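PDB 6HTN: fucose-binding lectin, which binds alpha-L-fucosides in pockets of a beta-propeller assembled from several subunits, and probably serves in carbohydrate recognition. Local coordinates for residues Q113-Q127 against Y130-E144. Sequence-based numbering, arbitrary orientation. Where two conformers were deposited one is given.
With MFU (methyl alpha-L-fucopyranoside), chain I; MFU (methyl alpha-L-fucopyranoside), chain H.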
ATOM      1  N   GLN A 113      28.872 -16.252 -14.756  1.00 28.95           N
ATOM      2  CA  GLN A 113      27.415 -16.382 -15.019  1.00 26.48           C
ATOM      3  C   GLN A 113      26.672 -15.664 -13.891  1.00 25.36           C
ATOM      4  O   GLN A 113      26.910 -15.972 -12.717  1.00 24.57           O
ATOM      5  CB  GLN A 113      26.974 -17.846 -15.094  1.00 27.04           C
ATOM      6  CG  GLN A 113      25.472 -18.055 -15.192  1.00 25.58           C
ATOM      7  CD  GLN A 113      24.874 -17.440 -16.422  1.00 29.81           C
ATOM      8  OE1 GLN A 113      25.198 -17.824 -17.536  1.00 31.06           O
ATOM      9  NE2 GLN A 113      23.938 -16.508 -16.264  1.00 25.23           N
ATOM     10  N   ILE A 114      25.807 -14.743 -14.269  1.00 22.21           N
ATOM     11  CA  ILE A 114      24.935 -14.061 -13.264  1.00 22.23           C
ATOM     12  C   ILE A 114      23.839 -15.018 -12.821  1.00 19.03           C
ATOM     13  O   ILE A 114      23.266 -15.764 -13.611  1.00 21.08           O
ATOM     14  CB  ILE A 114      24.383 -12.740 -13.862  1.00 21.03           C
ATOM     15  CG1 ILE A 114      23.767 -11.871 -12.760  1.00 20.33           C
ATOM     16  CG2 ILE A 114      23.416 -13.002 -14.972  1.00 21.73           C
ATOM     17  CD1 ILE A 114      24.708 -11.374 -11.749  1.00 20.48           C
ATOM     18  N   HIS A 115      23.492 -14.905 -11.551  1.00 18.59           N
ATOM     19  CA  HIS A 115      22.340 -15.568 -10.913  1.00 19.83           C
ATOM     20  C   HIS A 115      21.484 -14.463 -10.306  1.00 16.81           C
ATOM     21  O   HIS A 115      22.064 -13.591  -9.617  1.00 17.69           O
ATOM     22  CB  HIS A 115      22.814 -16.521  -9.825  1.00 21.34           C
ATOM     23  CG  HIS A 115      23.694 -17.588 -10.360  1.00 21.58           C
ATOM     24  ND1 HIS A 115      23.198 -18.780 -10.801  1.00 24.65           N
ATOM     25  CD2 HIS A 115      25.020 -17.584 -10.612  1.00 27.14           C
ATOM     26  CE1 HIS A 115      24.215 -19.523 -11.280  1.00 28.01           C
ATOM     27  NE2 HIS A 115      25.308 -18.810 -11.184  1.00 27.33           N
ATOM     28  N   ILE A 116      20.184 -14.509 -10.579  1.00 17.76           N
ATOM     29  CA  ILE A 116      19.254 -13.499 -10.027  1.00 19.18           C
ATOM     30  C   ILE A 116      18.140 -14.187  -9.280  1.00 18.89           C
ATOM     31  O   ILE A 116      17.678 -15.247  -9.706  1.00 16.88           O
ATOM     32  CB  ILE A 116      18.701 -12.627 -11.177  1.00 18.39           C
ATOM     33  CG1 ILE A 116      19.791 -12.091 -12.106  1.00 18.38           C
ATOM     34  CG2 ILE A 116      17.825 -11.496 -10.603  1.00 19.66           C
ATOM     35  CD1 ILE A 116      19.239 -11.491 -13.359  1.00 19.57           C
ATOM     36  N   ARG A 117      17.742 -13.585  -8.179  1.00 17.36           N
ATOM     37  CA  ARG A 117      16.562 -14.046  -7.423  1.00 17.26           C
ATOM     38  C   ARG A 117      15.638 -12.846  -7.218  1.00 16.81           C
ATOM     39  O   ARG A 117      16.100 -11.784  -6.747  1.00 16.94           O
ATOM     40  CB  ARG A 117      17.015 -14.653  -6.085  1.00 17.29           C
ATOM     41  CG  ARG A 117      17.955 -15.854  -6.223  1.00 17.84           C
ATOM     42  CD  ARG A 117      17.235 -17.036  -6.833  1.00 18.31           C
ATOM     43  NE  ARG A 117      18.086 -18.236  -6.887  1.00 17.19           N
ATOM     44  CZ  ARG A 117      18.848 -18.568  -7.941  1.00 21.81           C
ATOM     45  NH1 ARG A 117      18.945 -17.772  -9.007  1.00 19.79           N
ATOM     46  NH2 ARG A 117      19.558 -19.695  -7.903  1.00 21.67           N
ATOM     47  N   VAL A 118      14.377 -13.038  -7.559  1.00 16.66           N
ATOM     48  CA  VAL A 118      13.338 -11.984  -7.481  1.00 15.39           C
ATOM     49  C   VAL A 118      12.234 -12.507  -6.566  1.00 16.96           C
ATOM     50  O   VAL A 118      11.835 -13.675  -6.717  1.00 18.00           O
ATOM     51  CB  VAL A 118      12.775 -11.689  -8.868  1.00 17.07           C
ATOM     52  CG1 VAL A 118      11.649 -10.666  -8.774  1.00 17.30           C
ATOM     53  CG2 VAL A 118      13.877 -11.184  -9.791  1.00 18.23           C
ATOM     54  N   TYR A 119      11.740 -11.678  -5.648  1.00 16.26           N
ATOM     55  CA  TYR A 119      10.742 -12.121  -4.650  1.00 17.06           C
ATOM     56  C   TYR A 119       9.543 -11.179  -4.725  1.00 17.82           C
ATOM     57  O   TYR A 119       9.722  -9.959  -4.723  1.00 16.93           O
ATOM     58  CB  TYR A 119      11.338 -12.073  -3.244  1.00 18.58           C
ATOM     59  CG  TYR A 119      12.558 -12.944  -3.115  1.00 15.86           C
ATOM     60  CD1 TYR A 119      13.798 -12.478  -3.514  1.00 17.02           C
ATOM     61  CD2 TYR A 119      12.479 -14.263  -2.623  1.00 17.98           C
ATOM     62  CE1 TYR A 119      14.927 -13.277  -3.464  1.00 17.18           C
ATOM     63  CE2 TYR A 119      13.597 -15.046  -2.555  1.00 17.51           C
ATOM     64  CZ  TYR A 119      14.806 -14.561  -2.979  1.00 16.17           C
ATOM     65  OH  TYR A 119      15.944 -15.337  -3.002  1.00 16.46           O
ATOM     66  N   ALA A 120       8.354 -11.766  -4.773  1.00 17.64           N
ATOM     67  CA  ALA A 120       7.122 -10.962  -4.723  1.00 17.57           C
ATOM     68  C   ALA A 120       5.970 -11.846  -4.319  1.00 17.66           C
ATOM     69  O   ALA A 120       5.896 -13.035  -4.694  1.00 17.06           O
ATOM     70  CB  ALA A 120       6.827 -10.347  -6.081  1.00 19.41           C
ATOM     71  N   TYR A 121       4.971 -11.251  -3.655  1.00 16.58           N
ATOM     72  CA  TYR A 121       3.700 -11.957  -3.476  1.00 15.91           C
ATOM     73  C   TYR A 121       3.032 -12.180  -4.828  1.00 17.59           C
ATOM     74  O   TYR A 121       3.103 -11.302  -5.689  1.00 20.26           O
ATOM     75  CB  TYR A 121       2.789 -11.167  -2.553  1.00 17.20           C
ATOM     76  CG  TYR A 121       3.071 -11.341  -1.077  1.00 18.25           C
ATOM     77  CD1 TYR A 121       2.481 -12.381  -0.374  1.00 20.55           C
ATOM     78  CD2 TYR A 121       3.901 -10.483  -0.397  1.00 22.11           C
ATOM     79  CE1 TYR A 121       2.656 -12.518   0.986  1.00 23.53           C
ATOM     80  CE2 TYR A 121       4.065 -10.590   0.979  1.00 23.26           C
ATOM     81  CZ  TYR A 121       3.456 -11.631   1.663  1.00 22.73           C
ATOM     82  OH  TYR A 121       3.654 -11.765   3.014  1.00 28.80           O
ATOM     83  N   ASN A 122       2.283 -13.263  -4.941  1.00 15.92           N
ATOM     84  CA  ASN A 122       1.465 -13.509  -6.147  1.00 16.73           C
ATOM     85  C   ASN A 122      -0.017 -13.307  -5.812  1.00 17.03           C
ATOM     86  O   ASN A 122      -0.374 -12.790  -4.721  1.00 18.19           O
ATOM     87  CB  ASN A 122       1.805 -14.857  -6.774  1.00 17.64           C
ATOM     88  CG  ASN A 122       1.267 -16.043  -6.015  1.00 19.98           C
ATOM     89  OD1 ASN A 122       0.553 -15.880  -5.000  1.00 18.05           O
ATOM     90  ND2 ASN A 122       1.572 -17.252  -6.529  1.00 19.89           N
ATOM     91  N   GLN A 123      -0.851 -13.641  -6.776  1.00 16.44           N
ATOM     92  CA  GLN A 123      -2.287 -13.363  -6.679  1.00 18.07           C
ATOM     93  C   GLN A 123      -2.938 -14.172  -5.541  1.00 19.13           C
ATOM     94  O   GLN A 123      -4.010 -13.797  -5.073  1.00 20.30           O
ATOM     95  CB  GLN A 123      -2.978 -13.669  -8.026  1.00 21.28           C
ATOM     96  CG  GLN A 123      -3.064 -15.142  -8.393  1.00 21.66           C
ATOM     97  CD  GLN A 123      -1.836 -15.798  -8.990  1.00 25.21           C
ATOM     98  OE1 GLN A 123      -0.706 -15.296  -8.985  1.00 22.06           O
ATOM     99  NE2 GLN A 123      -2.091 -16.939  -9.628  1.00 31.71           N
ATOM    100  N   ASP A 124      -2.329 -15.292  -5.139  1.00 18.61           N
ATOM    101  CA  ASP A 124      -2.824 -16.149  -4.060  1.00 18.68           C
ATOM    102  C   ASP A 124      -2.263 -15.737  -2.694  1.00 16.67           C
ATOM    103  O   ASP A 124      -2.419 -16.492  -1.719  1.00 17.74           O
ATOM    104  CB  ASP A 124      -2.503 -17.596  -4.376  1.00 19.64           C
ATOM    105  CG  ASP A 124      -3.245 -18.113  -5.594  1.00 21.37           C
ATOM    106  OD1 ASP A 124      -4.429 -17.877  -5.714  1.00 21.01           O
ATOM    107  OD2 ASP A 124      -2.582 -18.773  -6.433  1.00 26.86           O
ATOM    108  N   ASN A 125      -1.602 -14.587  -2.605  1.00 17.44           N
ATOM    109  CA  ASN A 125      -0.992 -14.098  -1.347  1.00 17.21           C
ATOM    110  C   ASN A 125       0.093 -15.084  -0.863  1.00 18.01           C
ATOM    111  O   ASN A 125       0.240 -15.297   0.352  1.00 19.18           O
ATOM    112  CB  ASN A 125      -2.050 -13.852  -0.262  1.00 17.28           C
ATOM    113  CG  ASN A 125      -1.440 -13.212   0.978  1.00 19.39           C
ATOM    114  OD1 ASN A 125      -0.640 -12.270   0.820  1.00 20.78           O
ATOM    115  ND2 ASN A 125      -1.804 -13.689   2.168  1.00 20.68           N
ATOM    116  N   VAL A 126       0.840 -15.640  -1.800  1.00 16.58           N
ATOM    117  CA  VAL A 126       1.999 -16.479  -1.505  1.00 16.90           C
ATOM    118  C   VAL A 126       3.243 -15.720  -1.936  1.00 18.03           C
ATOM    119  O   VAL A 126       3.306 -15.242  -3.085  1.00 18.13           O
ATOM    120  CB  VAL A 126       1.924 -17.836  -2.193  1.00 20.38           C
ATOM    121  CG1 VAL A 126       3.127 -18.694  -1.842  1.00 20.56           C
ATOM    122  CG2 VAL A 126       0.635 -18.575  -1.803  1.00 21.25           C
ATOM    123  N   GLN A 127       4.216 -15.661  -1.017  1.00 18.08           N
ATOM    124  CA  GLN A 127       5.516 -15.066  -1.382  1.00 19.31           C
ATOM    125  C   GLN A 127       6.247 -16.055  -2.296  1.00 19.04           C
ATOM    126  O   GLN A 127       6.459 -17.245  -1.855  1.00 21.44           O
ATOM    127  CB  GLN A 127       6.386 -14.863  -0.153  1.00 19.19           C
ATOM    128  CG  GLN A 127       5.863 -13.929   0.910  1.00 21.37           C
ATOM    129  CD  GLN A 127       6.904 -13.644   1.978  1.00 27.42           C
ATOM    130  OE1 GLN A 127       8.031 -14.125   1.900  1.00 25.54           O
ATOM    131  NE2 GLN A 127       6.555 -12.854   2.989  1.00 22.84           N
ATOM    132  N   TYR A 130      11.526 -16.181  -7.851  1.00 15.86           N
ATOM    133  CA  TYR A 130      11.792 -16.494  -9.255  1.00 15.90           C
ATOM    134  C   TYR A 130      13.289 -16.434  -9.468  1.00 17.56           C
ATOM    135  O   TYR A 130      13.971 -15.549  -8.955  1.00 18.09           O
ATOM    136  CB  TYR A 130      11.029 -15.514 -10.158  1.00 16.57           C
ATOM    137  CG  TYR A 130       9.571 -15.457  -9.825  1.00 17.77           C
ATOM    138  CD1 TYR A 130       8.759 -16.540 -10.061  1.00 18.36           C
ATOM    139  CD2 TYR A 130       9.025 -14.335  -9.219  1.00 18.83           C
ATOM    140  CE1 TYR A 130       7.420 -16.520  -9.689  1.00 18.67           C
ATOM    141  CE2 TYR A 130       7.683 -14.311  -8.853  1.00 18.51           C
ATOM    142  CZ  TYR A 130       6.889 -15.412  -9.070  1.00 20.60           C
ATOM    143  OH  TYR A 130       5.556 -15.427  -8.752  1.00 19.92           O
ATOM    144  N   CYS A 131      13.789 -17.466 -10.161  1.00 18.33           N
ATOM    145  CA  CYS A 131      15.245 -17.713 -10.214  1.00 18.66           C
ATOM    146  C   CYS A 131      15.741 -17.714 -11.650  1.00 16.41           C
ATOM    147  O   CYS A 131      15.099 -18.346 -12.537  1.00 19.34           O
ATOM    148  CB  CYS A 131      15.581 -19.103  -9.664  1.00 19.42           C
ATOM    149  SG  CYS A 131      14.965 -19.375  -7.986  1.00 20.77           S
ATOM    150  N   TRP A 132      16.853 -17.042 -11.850  1.00 18.21           N
ATOM    151  CA  TRP A 132      17.590 -17.073 -13.142  1.00 19.06           C
ATOM    152  C   TRP A 132      19.000 -17.551 -12.865  1.00 19.93           C
ATOM    153  O   TRP A 132      19.728 -16.963 -12.070  1.00 18.41           O
ATOM    154  CB  TRP A 132      17.619 -15.683 -13.795  1.00 18.66           C
ATOM    155  CG  TRP A 132      18.416 -15.658 -15.076  1.00 20.14           C
ATOM    156  CD1 TRP A 132      19.715 -15.310 -15.226  1.00 21.86           C
ATOM    157  CD2 TRP A 132      17.896 -15.940 -16.375  1.00 21.36           C
ATOM    158  NE1 TRP A 132      20.049 -15.348 -16.538  1.00 21.76           N
ATOM    159  CE2 TRP A 132      18.973 -15.761 -17.270  1.00 20.93           C
ATOM    160  CE3 TRP A 132      16.658 -16.336 -16.851  1.00 22.25           C
ATOM    161  CZ2 TRP A 132      18.806 -15.944 -18.644  1.00 23.32           C
ATOM    162  CZ3 TRP A 132      16.485 -16.512 -18.206  1.00 24.47           C
ATOM    163  CH2 TRP A 132      17.556 -16.314 -19.086  1.00 24.51           C
ATOM    164  N   ASP A 133      19.401 -18.625 -13.592  1.00 21.37           N
ATOM    165  CA  ASP A 133      20.795 -19.128 -13.494  1.00 20.50           C
ATOM    166  C   ASP A 133      21.411 -19.190 -14.901  1.00 24.10           C
ATOM    167  O   ASP A 133      22.520 -19.736 -15.006  1.00 25.90           O
ATOM    168  CB  ASP A 133      20.809 -20.513 -12.876  1.00 22.01           C
ATOM    169  CG  ASP A 133      20.278 -20.577 -11.434  1.00 22.14           C
ATOM    170  OD1 ASP A 133      20.682 -19.745 -10.616  1.00 22.49           O
ATOM    171  OD2 ASP A 133      19.608 -21.611 -11.130  1.00 25.91           O
ATOM    172  N   GLY A 134      20.772 -18.580 -15.881  1.00 23.11           N
ATOM    173  CA  GLY A 134      21.343 -18.451 -17.232  1.00 26.39           C
ATOM    174  C   GLY A 134      20.552 -19.108 -18.327  1.00 28.81           C
ATOM    175  O   GLY A 134      20.942 -18.916 -19.487  1.00 31.82           O
ATOM    176  N   SER A 135      19.455 -19.804 -18.040  0.50 26.29           N
ATOM    177  CA  SER A 135      18.672 -20.499 -19.087  0.50 30.73           C
ATOM    178  C   SER A 135      17.221 -19.994 -19.125  0.50 30.01           C
ATOM    179  O   SER A 135      16.807 -19.395 -20.137  0.50 32.99           O
ATOM    180  CB  SER A 135      18.792 -21.999 -18.864  0.50 29.64           C
ATOM    181  OG  SER A 135      17.959 -22.719 -19.745  0.50 30.74           O
ATOM    182  N   LYS A 136      16.435 -20.320 -18.108  1.00 30.85           N
ATOM    183  CA  LYS A 136      15.004 -19.951 -18.049  1.00 28.61           C
ATOM    184  C   LYS A 136      14.710 -19.521 -16.609  1.00 26.31           C
ATOM    185  O   LYS A 136      15.362 -20.026 -15.692  1.00 23.05           O
ATOM    186  CB  LYS A 136      14.088 -21.120 -18.404  1.00 30.25           C
ATOM    187  N   TRP A 137      13.702 -18.667 -16.445  1.00 25.04           N
ATOM    188  CA  TRP A 137      13.218 -18.378 -15.079  1.00 22.46           C
ATOM    189  C   TRP A 137      12.466 -19.590 -14.567  1.00 21.65           C
ATOM    190  O   TRP A 137      11.650 -20.197 -15.310  1.00 23.67           O
ATOM    191  CB  TRP A 137      12.335 -17.134 -15.104  1.00 21.06           C
ATOM    192  CG  TRP A 137      13.146 -15.896 -15.307  1.00 21.58           C
ATOM    193  CD1 TRP A 137      13.409 -15.275 -16.503  1.00 20.72           C
ATOM    194  CD2 TRP A 137      13.775 -15.090 -14.312  1.00 18.72           C
ATOM    195  NE1 TRP A 137      14.168 -14.169 -16.307  1.00 21.43           N
ATOM    196  CE2 TRP A 137      14.427 -14.016 -14.967  1.00 19.42           C
ATOM    197  CE3 TRP A 137      13.858 -15.158 -12.911  1.00 18.34           C
ATOM    198  CZ2 TRP A 137      15.128 -13.036 -14.286  1.00 18.67           C
ATOM    199  CZ3 TRP A 137      14.538 -14.192 -12.232  1.00 19.13           C
ATOM    200  CH2 TRP A 137      15.154 -13.128 -12.907  1.00 19.78           C
ATOM    201  N   TYR A 138      12.665 -19.903 -13.299  1.00 22.84           N
ATOM    202  CA  TYR A 138      11.907 -20.975 -12.634  1.00 21.57           C
ATOM    203  C   TYR A 138      11.536 -20.533 -11.222  1.00 21.08           C
ATOM    204  O   TYR A 138      12.241 -19.691 -10.596  1.00 22.47           O
ATOM    205  CB  TYR A 138      12.756 -22.261 -12.645  1.00 23.23           C
ATOM    206  CG  TYR A 138      14.025 -22.223 -11.850  1.00 22.32           C
ATOM    207  CD1 TYR A 138      14.055 -22.635 -10.518  1.00 21.63           C
ATOM    208  CD2 TYR A 138      15.243 -21.882 -12.416  1.00 21.29           C
ATOM    209  CE1 TYR A 138      15.214 -22.631  -9.768  1.00 22.89           C
ATOM    210  CE2 TYR A 138      16.424 -21.884 -11.687  1.00 21.65           C
ATOM    211  CZ  TYR A 138      16.423 -22.260 -10.352  1.00 22.81           C
ATOM    212  OH  TYR A 138      17.552 -22.244  -9.585  1.00 25.28           O
ATOM    213  N   VAL A 139      10.516 -21.183 -10.693  1.00 20.40           N
ATOM    214  CA  VAL A 139      10.054 -20.909  -9.314  1.00 20.50           C
ATOM    215  C   VAL A 139      11.005 -21.621  -8.360  1.00 20.50           C
ATOM    216  O   VAL A 139      11.188 -22.855  -8.503  1.00 22.39           O
ATOM    217  CB  VAL A 139       8.575 -21.295  -9.106  1.00 21.32           C
ATOM    218  CG1 VAL A 139       8.185 -21.147  -7.644  1.00 22.68           C
ATOM    219  CG2 VAL A 139       7.668 -20.519 -10.019  1.00 23.36           C
ATOM    220  N   GLY A 140      11.593 -20.887  -7.423  1.00 19.81           N
ATOM    221  CA  GLY A 140      12.574 -21.412  -6.482  1.00 18.93           C
ATOM    222  C   GLY A 140      11.957 -22.100  -5.305  1.00 19.62           C
ATOM    223  O   GLY A 140      10.686 -22.080  -5.123  1.00 19.38           O
ATOM    224  N   ALA A 141      12.822 -22.646  -4.454  1.00 19.57           N
ATOM    225  CA  ALA A 141      12.377 -23.392  -3.258  1.00 21.17           C
ATOM    226  C   ALA A 141      11.978 -22.466  -2.110  1.00 20.70           C
ATOM    227  O   ALA A 141      11.442 -22.936  -1.096  1.00 19.94           O
ATOM    228  CB  ALA A 141      13.529 -24.284  -2.830  1.00 23.40           C
ATOM    229  N   TYR A 142      12.190 -21.158  -2.228  1.00 18.96           N
ATOM    230  CA  TYR A 142      11.884 -20.236  -1.116  1.00 16.69           C
ATOM    231  C   TYR A 142      10.428 -20.395  -0.697  1.00 16.87           C
ATOM    232  O   TYR A 142       9.508 -20.415  -1.549  1.00 17.85           O
ATOM    233  CB  TYR A 142      12.092 -18.772  -1.568  1.00 17.92           C
ATOM    234  CG  TYR A 142      11.646 -17.779  -0.544  1.00 16.87           C
ATOM    235  CD1 TYR A 142      12.475 -17.360   0.475  1.00 15.79           C
ATOM    236  CD2 TYR A 142      10.351 -17.247  -0.576  1.00 18.68           C
ATOM    237  CE1 TYR A 142      12.089 -16.473   1.451  1.00 16.54           C
ATOM    238  CE2 TYR A 142       9.962 -16.316   0.367  1.00 18.41           C
ATOM    239  CZ  TYR A 142      10.806 -15.935   1.401  1.00 17.61           C
ATOM    240  OH  TYR A 142      10.424 -15.032   2.347  1.00 18.75           O
ATOM    241  N   THR A 143      10.250 -20.467   0.606  1.00 19.52           N
ATOM    242  CA  THR A 143       8.946 -20.344   1.300  1.00 19.63           C
ATOM    243  C   THR A 143       9.127 -19.394   2.463  1.00 20.86           C
ATOM    244  O   THR A 143      10.213 -19.252   3.014  1.00 20.28           O
ATOM    245  CB  THR A 143       8.409 -21.703   1.821  1.00 20.27           C
ATOM    246  OG1 THR A 143       9.384 -22.221   2.716  1.00 24.12           O
ATOM    247  CG2 THR A 143       8.170 -22.639   0.660  1.00 22.03           C
ATOM    248  N   GLU A 144       8.032 -18.702   2.795  1.00 23.16           N
ATOM    249  CA  GLU A 144       8.005 -17.834   3.967  1.00 24.22           C
ATOM    250  C   GLU A 144       8.096 -18.694   5.236  1.00 28.35           C
ATOM    251  O   GLU A 144       7.659 -19.852   5.190  1.00 31.54           O
ATOM    252  CB  GLU A 144       6.676 -17.106   3.882  1.00 28.71           C
ATOM    253  CG  GLU A 144       6.490 -16.149   4.982  1.00 29.73           C
ATOM    254  CD  GLU A 144       5.176 -15.399   4.922  1.00 31.51           C
ATOM    255  OE1 GLU A 144       4.426 -15.509   3.869  1.00 28.89           O
ATOM    256  OE2 GLU A 144       4.926 -14.652   5.937  1.00 33.80           O
ATOM    257  OXT GLU A 144       8.630 -18.301   6.269  1.00 29.64           O
TER
HETATM  258  C1  MFU I 203      17.860 -22.305  -5.966  1.00 19.34           C
HETATM  259  C2  MFU I 203      16.547 -21.940  -5.292  1.00 18.82           C
HETATM  260  C3  MFU I 203      16.767 -21.616  -3.831  1.00 16.86           C
HETATM  261  C4  MFU I 203      17.814 -20.624  -3.596  1.00 17.42           C
HETATM  262  C5  MFU I 203      19.080 -21.115  -4.290  1.00 17.50           C
HETATM  263  C6  MFU I 203      20.237 -20.211  -4.158  1.00 20.63           C
HETATM  264  O1  MFU I 203      18.127 -23.536  -5.298  1.00 22.85           O
HETATM  265  O2  MFU I 203      15.562 -22.942  -5.525  1.00 20.80           O
HETATM  266  O3  MFU I 203      15.480 -21.239  -3.259  1.00 17.86           O
HETATM  267  O4  MFU I 203      17.496 -19.352  -4.289  1.00 17.95           O
HETATM  268  O5  MFU I 203      18.852 -21.425  -5.666  1.00 18.82           O
HETATM  269  CM  MFU I 203      19.240 -24.201  -5.855  1.00 27.62           C
HETATM  270  C1  MFU H 202      18.497 -11.295 -20.044  1.00 21.88           C
HETATM  271  C2  MFU H 202      17.067 -11.255 -19.509  1.00 19.05           C
HETATM  272  C3  MFU H 202      16.929 -12.342 -18.446  1.00 21.24           C
HETATM  273  C4  MFU H 202      17.915 -12.088 -17.350  1.00 19.71           C
HETATM  274  C5  MFU H 202      19.339 -12.139 -17.969  1.00 20.36           C
HETATM  275  C6  MFU H 202      20.395 -11.878 -16.922  1.00 18.88           C
HETATM  276  O1  MFU H 202      18.608 -12.551 -20.736  1.00 25.44           O
HETATM  277  O2  MFU H 202      16.191 -11.485 -20.616  1.00 22.62           O
HETATM  278  O3  MFU H 202      15.571 -12.366 -17.992  1.00 22.00           O
HETATM  279  O4  MFU H 202      17.777 -10.807 -16.750  1.00 20.81           O
HETATM  280  O5  MFU H 202      19.413 -11.064 -18.990  1.00 21.28           O
HETATM  281  CM  MFU H 202      19.970 -12.659 -21.192  1.00 30.02           C
HETATM  282  O   HOH W   1      22.407 -14.967 -18.262  1.00 23.75           O
HETATM  283  O   HOH W   2       4.767 -13.130  -7.640  1.00 18.68           O
HETATM  284  O   HOH W   3       3.359 -17.074  -9.092  1.00 20.19           O
HETATM  285  O   HOH W   4       3.946 -16.948   1.574  1.00 20.50           O
HETATM  286  O   HOH W   5       6.786 -19.815  -1.760  1.00 26.76           O
HETATM  287  O   HOH W   6       5.827 -18.853   1.005  1.00 27.75           O
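R117 lays its guanidinium over C131, one face against the small sulfur-bearing side chain, with NE 3.5 Å from C131 SG. The chain bends at chi2 (-67°), turning the end-on pair NH1 and NH2 to a single oxygen of D133; NH2 lies 2.9 Å from D133 OD1 on its syn lone pair, a salt bridge. H115 ND1 meets the same D133 OD1 at 2.7 Å, nearly straight (171°) and from above the carboxylate plane, while Y138 OH donates to D133 OD2. Three donors on one oxygen would favour a charged carboxylate, and D133 in turn fixes the guanidinium. Arginine suits the site because NE donates to O4 of one methyl fucoside and NH2, shared with D133, to O5. A141 N, from the loop after strand 138-139, holds O2 of that sugar.

On the other face of the sheet, with I116 and V118, W132 offers a broad apolar face to a second fucoside in CH-pi stacking, C4 lying 3.8 Å above the indole plane, over its centre. W137 instead uses its rim, NE1 donating to O3. I116 and V118 pack on W137, each with CG2 3.9 Å from W137 CH2. Farther along, Y119 and Y142 form a T-shaped (edge-to-face) pair, Y119 giving the edge, planes 77° apart, and Y142 OH donates to Q127 OE1 at 2.6 Å, amide and ring almost coplanar.

Antiparallel strands 114-121 and 127-132, with I116-W132 and V118-Y130 hydrogen-bonded pairs around non-hydrogen-bonded R117-C131, form the central hairpin of a four-stranded propeller blade, flanked by strands 103-108 and 138-139; I116 and V118 reach Y69 of strand 64-71 in the preceding blade, while Y142 meets edge-to-face W37 of a second subunit, whose NE1 bonds R117's fucoside, completing that pocket across the interface.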